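Local coordinates for protein manganese-dependent ADP-ribose/CDP-alcohol diphosphatase (Danio rerio, PDB 2NXF) that probably hydrolyses ADP-ribose and CDP-alcohols such as CDP-choline at a dinuclear metal centre of the calcineurin-like phosphoesterase type, at residues V44-R48 with E82-S87; S72-L76 with Y100-R104; V231-A235 with G269-D274. All coordinates share one frame; numbering follows the deposited sequence. Where two conformers were deposited one is given.

Contact 1: V44-R48 with E82-S87; sequences VLQWR and ELDACS. With EOH (ethanol), chain G.
R48 turns NH1 to A85 O, which lies oblique to the guanidinium plane, giving the one side-chain-to-backbone hydrogen bond between the two segments. R48 NH1 lies 2.8 Å from A85 O, but the N-H...O angle of 116° makes the bond weak. The R48 chain is straight to CD, which passes 3.3 Å from A85 O, and the bend about CG-CD (chi3 57°) then turns the guanidinium so that NH1 reaches the same oxygen. An ethanol, probably left from crystallisation, donates from its hydroxyl to C86 O at 2.6 Å.

Below this polar edge the contact is mainly apolar. V44 carries it with both methyls: CG1, anti to its backbone N (chi1 166°), sits 3.8 Å from C86 CB, while CG2 reaches E82 O at 3.6 Å and L83 CD2 at 4.3 Å. The indole of W47 meets L83 CD2 with its edge, CZ3 being 4.4 Å away, and its NE1 is bound to A297 O on strand 295-301. Contacts of C86 SG are doubtful, because that residue has two conformers.

Chemically, the positive group is probably attracted to A85 O in the type I turn from D84 to S87, though the poor angle leaves the hydrogen bond itself weak.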
loop_
_atom_site.group_PDB
_atom_site.type_symbol
_atom_site.label_atom_id
_atom_site.label_comp_id
_atom_site.label_asym_id
_atom_site.label_seq_id
_atom_site.Cartn_x
_atom_site.Cartn_y
_atom_site.Cartn_z
ATOM N N VAL A 44 -8.488 10.609 -11.636
ATOM C CA VAL A 44 -8.139 10.170 -12.996
ATOM C C VAL A 44 -8.216 11.315 -13.994
ATOM O O VAL A 44 -7.295 11.513 -14.805
ATOM C CB VAL A 44 -8.999 8.949 -13.436
ATOM C CG1 VAL A 44 -8.903 8.703 -14.972
ATOM C CG2 VAL A 44 -8.580 7.740 -12.671
ATOM N N LEU A 45 -9.293 12.101 -13.924
ATOM C CA LEU A 45 -9.407 13.307 -14.747
ATOM C C LEU A 45 -8.194 14.232 -14.573
ATOM O O LEU A 45 -7.616 14.705 -15.562
ATOM C CB LEU A 45 -10.705 14.040 -14.397
ATOM C CG LEU A 45 -11.089 15.278 -15.184
ATOM C CD1 LEU A 45 -11.013 15.014 -16.678
ATOM C CD2 LEU A 45 -12.514 15.697 -14.791
ATOM N N GLN A 46 -7.798 14.468 -13.320
ATOM C CA GLN A 46 -6.652 15.333 -13.022
ATOM C C GLN A 46 -5.329 14.742 -13.536
ATOM O O GLN A 46 -4.540 15.457 -14.160
ATOM C CB GLN A 46 -6.588 15.689 -11.528
ATOM C CG GLN A 46 -7.826 16.473 -11.059
ATOM C CD GLN A 46 -7.622 17.212 -9.731
ATOM O OE1 GLN A 46 -6.581 17.854 -9.504
ATOM N NE2 GLN A 46 -8.632 17.145 -8.855
ATOM N N TRP A 47 -5.127 13.442 -13.339
ATOM C CA TRP A 47 -3.903 12.765 -13.803
ATOM C C TRP A 47 -3.799 12.787 -15.320
ATOM O O TRP A 47 -2.700 12.876 -15.870
ATOM C CB TRP A 47 -3.868 11.322 -13.322
ATOM C CG TRP A 47 -3.660 11.176 -11.842
ATOM C CD1 TRP A 47 -2.947 12.002 -11.018
ATOM C CD2 TRP A 47 -4.155 10.109 -11.021
ATOM N NE1 TRP A 47 -2.976 11.512 -9.720
ATOM C CE2 TRP A 47 -3.710 10.350 -9.706
ATOM C CE3 TRP A 47 -4.955 8.978 -11.272
ATOM C CZ2 TRP A 47 -4.020 9.486 -8.641
ATOM C CZ3 TRP A 47 -5.260 8.109 -10.199
ATOM C CH2 TRP A 47 -4.797 8.382 -8.910
ATOM N N ARG A 48 -4.943 12.709 -15.997
ATOM C CA ARG A 48 -4.967 12.812 -17.457
ATOM C C ARG A 48 -4.478 14.181 -17.913
ATOM O O ARG A 48 -3.650 14.277 -18.821
ATOM C CB ARG A 48 -6.372 12.537 -18.006
ATOM C CG ARG A 48 -6.761 11.065 -17.972
ATOM C CD ARG A 48 -8.198 10.839 -18.473
ATOM N NE ARG A 48 -8.436 11.341 -19.826
ATOM C CZ ARG A 48 -7.975 10.782 -20.947
ATOM N NH1 ARG A 48 -7.226 9.682 -20.907
ATOM N NH2 ARG A 48 -8.267 11.325 -22.120
ATOM N N GLU A 82 -12.855 2.919 -14.109
ATOM C CA GLU A 82 -12.416 4.294 -13.816
ATOM C C GLU A 82 -10.929 4.465 -14.076
ATOM O O GLU A 82 -10.520 5.452 -14.681
ATOM C CB GLU A 82 -12.748 4.724 -12.380
ATOM C CG GLU A 82 -14.256 4.677 -12.049
ATOM C CD GLU A 82 -15.088 5.643 -12.868
ATOM O OE1 GLU A 82 -14.538 6.640 -13.392
ATOM O OE2 GLU A 82 -16.312 5.397 -12.997
ATOM N N LEU A 83 -10.131 3.495 -13.640
ATOM C CA LEU A 83 -8.675 3.565 -13.836
ATOM C C LEU A 83 -8.251 3.422 -15.292
ATOM O O LEU A 83 -7.300 4.075 -15.731
ATOM C CB LEU A 83 -7.950 2.549 -12.956
ATOM C CG LEU A 83 -7.817 2.977 -11.498
ATOM C CD1 LEU A 83 -7.411 1.772 -10.653
ATOM C CD2 LEU A 83 -6.806 4.117 -11.294
ATOM N N ASP A 84 -8.959 2.592 -16.056
ATOM C CA ASP A 84 -8.616 2.394 -17.474
ATOM C C ASP A 84 -8.723 3.678 -18.296
ATOM O O ASP A 84 -8.027 3.836 -19.305
ATOM C CB ASP A 84 -9.496 1.310 -18.095
ATOM C CG ASP A 84 -9.091 -0.085 -17.677
ATOM O OD1 ASP A 84 -7.976 -0.278 -17.149
ATOM O OD2 ASP A 84 -9.908 -1.009 -17.870
ATOM N N ALA A 85 -9.606 4.579 -17.869
ATOM C CA ALA A 85 -9.808 5.871 -18.528
ATOM C C ALA A 85 -8.553 6.748 -18.503
ATOM O O ALA A 85 -8.451 7.689 -19.290
ATOM C CB ALA A 85 -10.988 6.605 -17.892
ATOM N N CYS A 86 -7.605 6.443 -17.607
ATOM C CA CYS A 86 -6.369 7.227 -17.497
ATOM C C CYS A 86 -5.391 6.949 -18.640
ATOM O O CYS A 86 -4.499 7.761 -18.911
ATOM C CB CYS A 86 -5.682 6.985 -16.153
ATOM S SG CYS A 86 -4.708 8.398 -15.564
ATOM N N SER A 87 -5.548 5.793 -19.293
ATOM C CA SER A 87 -4.727 5.410 -20.459
ATOM C C SER A 87 -3.217 5.255 -20.213
ATOM O O SER A 87 -2.423 5.389 -21.145
ATOM C CB SER A 87 -4.971 6.370 -21.637
ATOM O OG SER A 87 -6.354 6.492 -21.928
HETATM C C1 EOH G . -2.172 10.073 -18.823
HETATM C C2 EOH G . -0.905 10.374 -19.626
HETATM O O EOH G . -3.307 9.954 -19.667
#

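Contact 2: S72-L76 with Y100-R104; sequences SDRAL and YNFSR
S72 reaches N101 and F102 with its two side-chain atoms. S72 CB lies 3.4 Å from N101 OD1 and 3.7 Å from F102 CE1, the latter at an oblique approach to the ring. From there S72 OG, placed beside the backbone N and anti to the carbonyl carbon (chi1 -60°), turns to the amide of N101 and donates to OD1 at 2.7 Å. The C=O...donor angle is 131° and OG lies in the carbonyl plane, so the bond falls on a lone pair of OD1. The same OG accepts a hydrogen bond from a water, which also donates to N101 O at 3.0 Å; the hydroxyl is thus gripped from the side chain directly and from the backbone through solvent.

D73 OD1 comes to the edge of the F102 ring, 3.6 Å from F102 CE1, and its carboxylate is tilted only 13° from the ring plane; the polarised C-H edge would probably be attracted to the acid. L76 CD2 approaches F102 CZ obliquely at 4.1 Å.

The other half of the N101 amide, ND2, bonds to H97 O and D63 O. Helix 96-101 begins within the GNHE motif, at the metal ligand N96, and D63 closes the GDxxD motif of D60. S72 therefore joins the start of helix 72-84 to the signature-motif scaffold of the metallophosphoesterase fold.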
loop_
_atom_site.group_PDB
_atom_site.type_symbol
_atom_site.label_atom_id
_atom_site.label_comp_id
_atom_site.label_asym_id
_atom_site.label_seq_id
_atom_site.Cartn_x
_atom_site.Cartn_y
_atom_site.Cartn_z
ATOM N N SER A 72 -18.014 -9.028 -5.462
ATOM C CA SER A 72 -16.572 -8.737 -5.616
ATOM C C SER A 72 -16.172 -8.437 -7.076
ATOM O O SER A 72 -15.463 -7.468 -7.346
ATOM C CB SER A 72 -15.737 -9.895 -5.069
ATOM O OG SER A 72 -16.001 -10.110 -3.688
ATOM N N ASP A 73 -16.614 -9.276 -8.009
ATOM C CA ASP A 73 -16.204 -9.084 -9.409
ATOM C C ASP A 73 -16.765 -7.787 -9.999
ATOM O O ASP A 73 -16.049 -7.060 -10.706
ATOM C CB ASP A 73 -16.634 -10.267 -10.269
ATOM C CG ASP A 73 -15.879 -11.560 -9.947
ATOM O OD1 ASP A 73 -14.863 -11.547 -9.217
ATOM O OD2 ASP A 73 -16.314 -12.612 -10.467
ATOM N N ARG A 74 -18.039 -7.495 -9.735
ATOM C CA ARG A 74 -18.626 -6.269 -10.305
ATOM C C ARG A 74 -18.026 -5.013 -9.678
ATOM O O ARG A 74 -17.841 -4.013 -10.366
ATOM C CB ARG A 74 -20.153 -6.255 -10.271
ATOM C CG ARG A 74 -20.788 -6.103 -8.922
ATOM C CD ARG A 74 -22.248 -5.618 -9.074
ATOM N NE ARG A 74 -22.988 -6.319 -10.130
ATOM C CZ ARG A 74 -24.141 -5.896 -10.648
ATOM N NH1 ARG A 74 -24.700 -4.767 -10.213
ATOM N NH2 ARG A 74 -24.744 -6.599 -11.604
ATOM N N ALA A 75 -17.708 -5.076 -8.385
ATOM C CA ALA A 75 -17.043 -3.954 -7.717
ATOM C C ALA A 75 -15.670 -3.705 -8.332
ATOM O O ALA A 75 -15.292 -2.561 -8.618
ATOM C CB ALA A 75 -16.921 -4.188 -6.199
ATOM N N LEU A 76 -14.916 -4.773 -8.545
ATOM C CA LEU A 76 -13.592 -4.612 -9.148
ATOM C C LEU A 76 -13.741 -4.025 -10.555
ATOM O O LEU A 76 -12.998 -3.116 -10.943
ATOM C CB LEU A 76 -12.841 -5.947 -9.183
ATOM C CG LEU A 76 -11.440 -5.845 -9.804
ATOM C CD1 LEU A 76 -10.543 -4.874 -9.016
ATOM C CD2 LEU A 76 -10.814 -7.256 -9.913
ATOM N N TYR A 100 -9.595 -10.185 1.445
ATOM C CA TYR A 100 -10.946 -10.479 1.921
ATOM C C TYR A 100 -11.819 -10.893 0.739
ATOM O O TYR A 100 -12.690 -11.748 0.885
ATOM C CB TYR A 100 -11.597 -9.261 2.594
ATOM C CG TYR A 100 -10.900 -8.745 3.836
ATOM C CD1 TYR A 100 -10.138 -9.588 4.650
ATOM C CD2 TYR A 100 -11.031 -7.407 4.213
ATOM C CE1 TYR A 100 -9.497 -9.110 5.792
ATOM C CE2 TYR A 100 -10.397 -6.905 5.345
ATOM C CZ TYR A 100 -9.619 -7.754 6.126
ATOM O OH TYR A 100 -8.973 -7.238 7.229
ATOM N N ASN A 101 -11.597 -10.267 -0.416
ATOM C CA ASN A 101 -12.401 -10.556 -1.611
ATOM C C ASN A 101 -11.930 -11.739 -2.440
ATOM O O ASN A 101 -12.755 -12.443 -3.008
ATOM C CB ASN A 101 -12.442 -9.326 -2.529
ATOM C CG ASN A 101 -13.405 -8.262 -2.033
ATOM O OD1 ASN A 101 -14.617 -8.403 -2.190
ATOM N ND2 ASN A 101 -12.872 -7.215 -1.397
ATOM N N PHE A 102 -10.611 -11.906 -2.563
ATOM C CA PHE A 102 -10.027 -12.842 -3.535
ATOM C C PHE A 102 -8.896 -13.660 -2.942
ATOM O O PHE A 102 -8.132 -13.176 -2.089
ATOM C CB PHE A 102 -9.458 -12.075 -4.748
ATOM C CG PHE A 102 -10.437 -11.130 -5.400
ATOM C CD1 PHE A 102 -11.563 -11.616 -6.060
ATOM C CD2 PHE A 102 -10.207 -9.754 -5.373
ATOM C CE1 PHE A 102 -12.486 -10.728 -6.671
ATOM C CE2 PHE A 102 -11.113 -8.853 -5.976
ATOM C CZ PHE A 102 -12.240 -9.348 -6.636
ATOM N N SER A 103 -8.757 -14.886 -3.439
ATOM C CA SER A 103 -7.589 -15.722 -3.140
ATOM C C SER A 103 -6.385 -15.207 -3.929
ATOM O O SER A 103 -6.552 -14.401 -4.855
ATOM C CB SER A 103 -7.881 -17.165 -3.544
ATOM O OG SER A 103 -7.981 -17.260 -4.964
ATOM N N ARG A 104 -5.174 -15.657 -3.584
ATOM C CA ARG A 104 -3.983 -15.275 -4.375
ATOM C C ARG A 104 -4.050 -15.739 -5.830
ATOM O O ARG A 104 -3.737 -14.954 -6.723
ATOM C CB ARG A 104 -2.666 -15.744 -3.734
ATOM C CG ARG A 104 -2.062 -14.740 -2.815
ATOM C CD ARG A 104 -0.927 -15.321 -1.997
ATOM N NE ARG A 104 -0.619 -14.393 -0.914
ATOM C CZ ARG A 104 0.191 -13.341 -1.021
ATOM N NH1 ARG A 104 0.408 -12.570 0.036
ATOM N NH2 ARG A 104 0.810 -13.066 -2.167
HETATM O O HOH W 1 -15.680 -12.830 -3.647
#

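Contact 3: V231-A235 with G269-D274; sequences VHPCA and GGRCTD
H232 has one face of its imidazole overlapped by C272 SG, which stands 4.2 Å from the ring centroid and close to the ring normal. That sulfur is held there by the disulfide to C234 SG, although C234 was modelled in two conformers. With H232 CG anti to the backbone N (chi1 -159°), the ring is brought to D274 and the disulfide. Both H232 nitrogens are engaged near the ring plane: ND1 accepts from C234 N at 3.1 Å in a nearly straight bond, and NE2 donates to D274 OD1 at 2.8 Å with a more bent angle of 131°. The carboxylate offers its anti lone pair, its plane turned 64° from the ring. Replacing H232 by an alanine removes both ring nitrogens, which would probably leave D274 OD1 without this donor, C234 N without its acceptor and C272 SG without the aromatic face.

A235 CB touches C272 SG at 3.7 Å.

D274 OD1 also forms a salt bridge with R253 of helix 245-253, and the H232 ring meets H280 edge-to-face. Strand 270-273, outermost in its sheet, pairs with strand 279-282, so the disulfide ties the loop after strand 222-227 to that edge strand.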
loop_
_atom_site.group_PDB
_atom_site.type_symbol
_atom_site.label_atom_id
_atom_site.label_comp_id
_atom_site.label_asym_id
_atom_site.label_seq_id
_atom_site.Cartn_x
_atom_site.Cartn_y
_atom_site.Cartn_z
ATOM N N VAL A 231 5.644 1.017 7.880
ATOM C CA VAL A 231 6.627 0.351 8.746
ATOM C C VAL A 231 7.285 1.277 9.771
ATOM O O VAL A 231 7.932 0.800 10.703
ATOM C CB VAL A 231 7.719 -0.400 7.936
ATOM C CG1 VAL A 231 7.100 -1.516 7.045
ATOM C CG2 VAL A 231 8.564 0.604 7.094
ATOM N N HIS A 232 7.118 2.594 9.637
ATOM C CA HIS A 232 7.761 3.497 10.611
ATOM C C HIS A 232 6.726 4.012 11.613
ATOM O O HIS A 232 5.736 4.615 11.216
ATOM C CB HIS A 232 8.464 4.666 9.913
ATOM C CG HIS A 232 9.525 5.300 10.758
ATOM N ND1 HIS A 232 9.276 5.780 12.029
ATOM C CD2 HIS A 232 10.840 5.516 10.522
ATOM C CE1 HIS A 232 10.399 6.263 12.538
ATOM N NE2 HIS A 232 11.363 6.115 11.644
ATOM N N PRO A 233 6.952 3.764 12.921
ATOM C CA PRO A 233 6.001 4.225 13.929
ATOM C C PRO A 233 5.682 5.732 13.919
ATOM O O PRO A 233 4.633 6.126 14.436
ATOM C CB PRO A 233 6.677 3.836 15.261
ATOM C CG PRO A 233 7.569 2.727 14.916
ATOM C CD PRO A 233 8.069 3.007 13.526
ATOM N N CYS A 234 6.579 6.561 13.367
ATOM C CA CYS A 234 6.320 8.016 13.262
ATOM C C CYS A 234 5.335 8.363 12.154
ATOM O O CYS A 234 4.814 9.482 12.111
ATOM C CB CYS A 234 7.605 8.843 13.058
ATOM S SG CYS A 234 8.751 8.303 11.749
ATOM N N ALA A 235 5.090 7.405 11.265
ATOM C CA ALA A 235 4.305 7.657 10.052
ATOM C C ALA A 235 2.913 7.050 10.051
ATOM O O ALA A 235 2.177 7.208 9.076
ATOM C CB ALA A 235 5.088 7.186 8.801
ATOM N N GLY A 269 -3.636 8.803 7.504
ATOM C CA GLY A 269 -2.358 9.244 6.925
ATOM C C GLY A 269 -1.309 9.595 7.978
ATOM O O GLY A 269 -1.590 9.657 9.183
ATOM N N GLY A 270 -0.090 9.836 7.514
ATOM C CA GLY A 270 1.000 10.226 8.397
ATOM C C GLY A 270 2.231 10.420 7.541
ATOM O O GLY A 270 2.245 10.044 6.364
ATOM N N ARG A 271 3.266 11.005 8.124
ATOM C CA ARG A 271 4.526 11.208 7.404
ATOM C C ARG A 271 5.616 11.562 8.384
ATOM O O ARG A 271 5.362 12.217 9.401
ATOM C CB ARG A 271 4.390 12.327 6.366
ATOM C CG ARG A 271 3.883 13.663 6.954
ATOM C CD ARG A 271 3.605 14.669 5.856
ATOM N NE ARG A 271 2.580 14.196 4.914
ATOM C CZ ARG A 271 2.230 14.861 3.814
ATOM N NH1 ARG A 271 2.846 16.012 3.529
ATOM N NH2 ARG A 271 1.288 14.364 3.009
ATOM N N CYS A 272 6.841 11.160 8.061
ATOM C CA CYS A 272 8.003 11.544 8.865
ATOM C C CYS A 272 9.266 11.203 8.102
ATOM O O CYS A 272 9.237 10.418 7.168
ATOM C CB CYS A 272 8.022 10.808 10.201
ATOM S SG CYS A 272 8.105 9.032 9.992
ATOM N N THR A 273 10.371 11.805 8.526
ATOM C CA THR A 273 11.680 11.480 7.985
ATOM C C THR A 273 12.391 10.625 9.030
ATOM O O THR A 273 12.455 11.009 10.211
ATOM C CB THR A 273 12.487 12.766 7.733
ATOM O OG1 THR A 273 11.664 13.695 7.013
ATOM C CG2 THR A 273 13.744 12.465 6.933
ATOM N N ASP A 274 12.918 9.474 8.608
ATOM C CA ASP A 274 13.715 8.639 9.504
ATOM C C ASP A 274 15.054 9.330 9.793
ATOM O O ASP A 274 15.469 10.203 9.034
ATOM C CB ASP A 274 13.974 7.256 8.898
ATOM C CG ASP A 274 14.659 6.329 9.882
ATOM O OD1 ASP A 274 13.966 5.843 10.797
ATOM O OD2 ASP A 274 15.896 6.130 9.785
HETATM O O HOH W 2 2.670 10.816 11.184
#

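In the fold
Contacts 1 and 2 use the two ends of helix 72-84: its start meets the end of helix 96-101, and its other end and the turn after it meet helix 35-49. Their centres are 22 Å apart and their nearest atoms about 7 Å, without touching. Contact 3 follows both in the chain, its centre 29 Å from that of contact 1 and 30 Å from that of contact 2, the latter on the opposite side of the chain's centre. Measured between side chains, N101 of contact 2 is about 8 Å and L83 of contact 1 about 12 Å from the zinc ligand D60, whereas G269 of contact 3 is about 7 Å from the side chain of the zinc ligand H267.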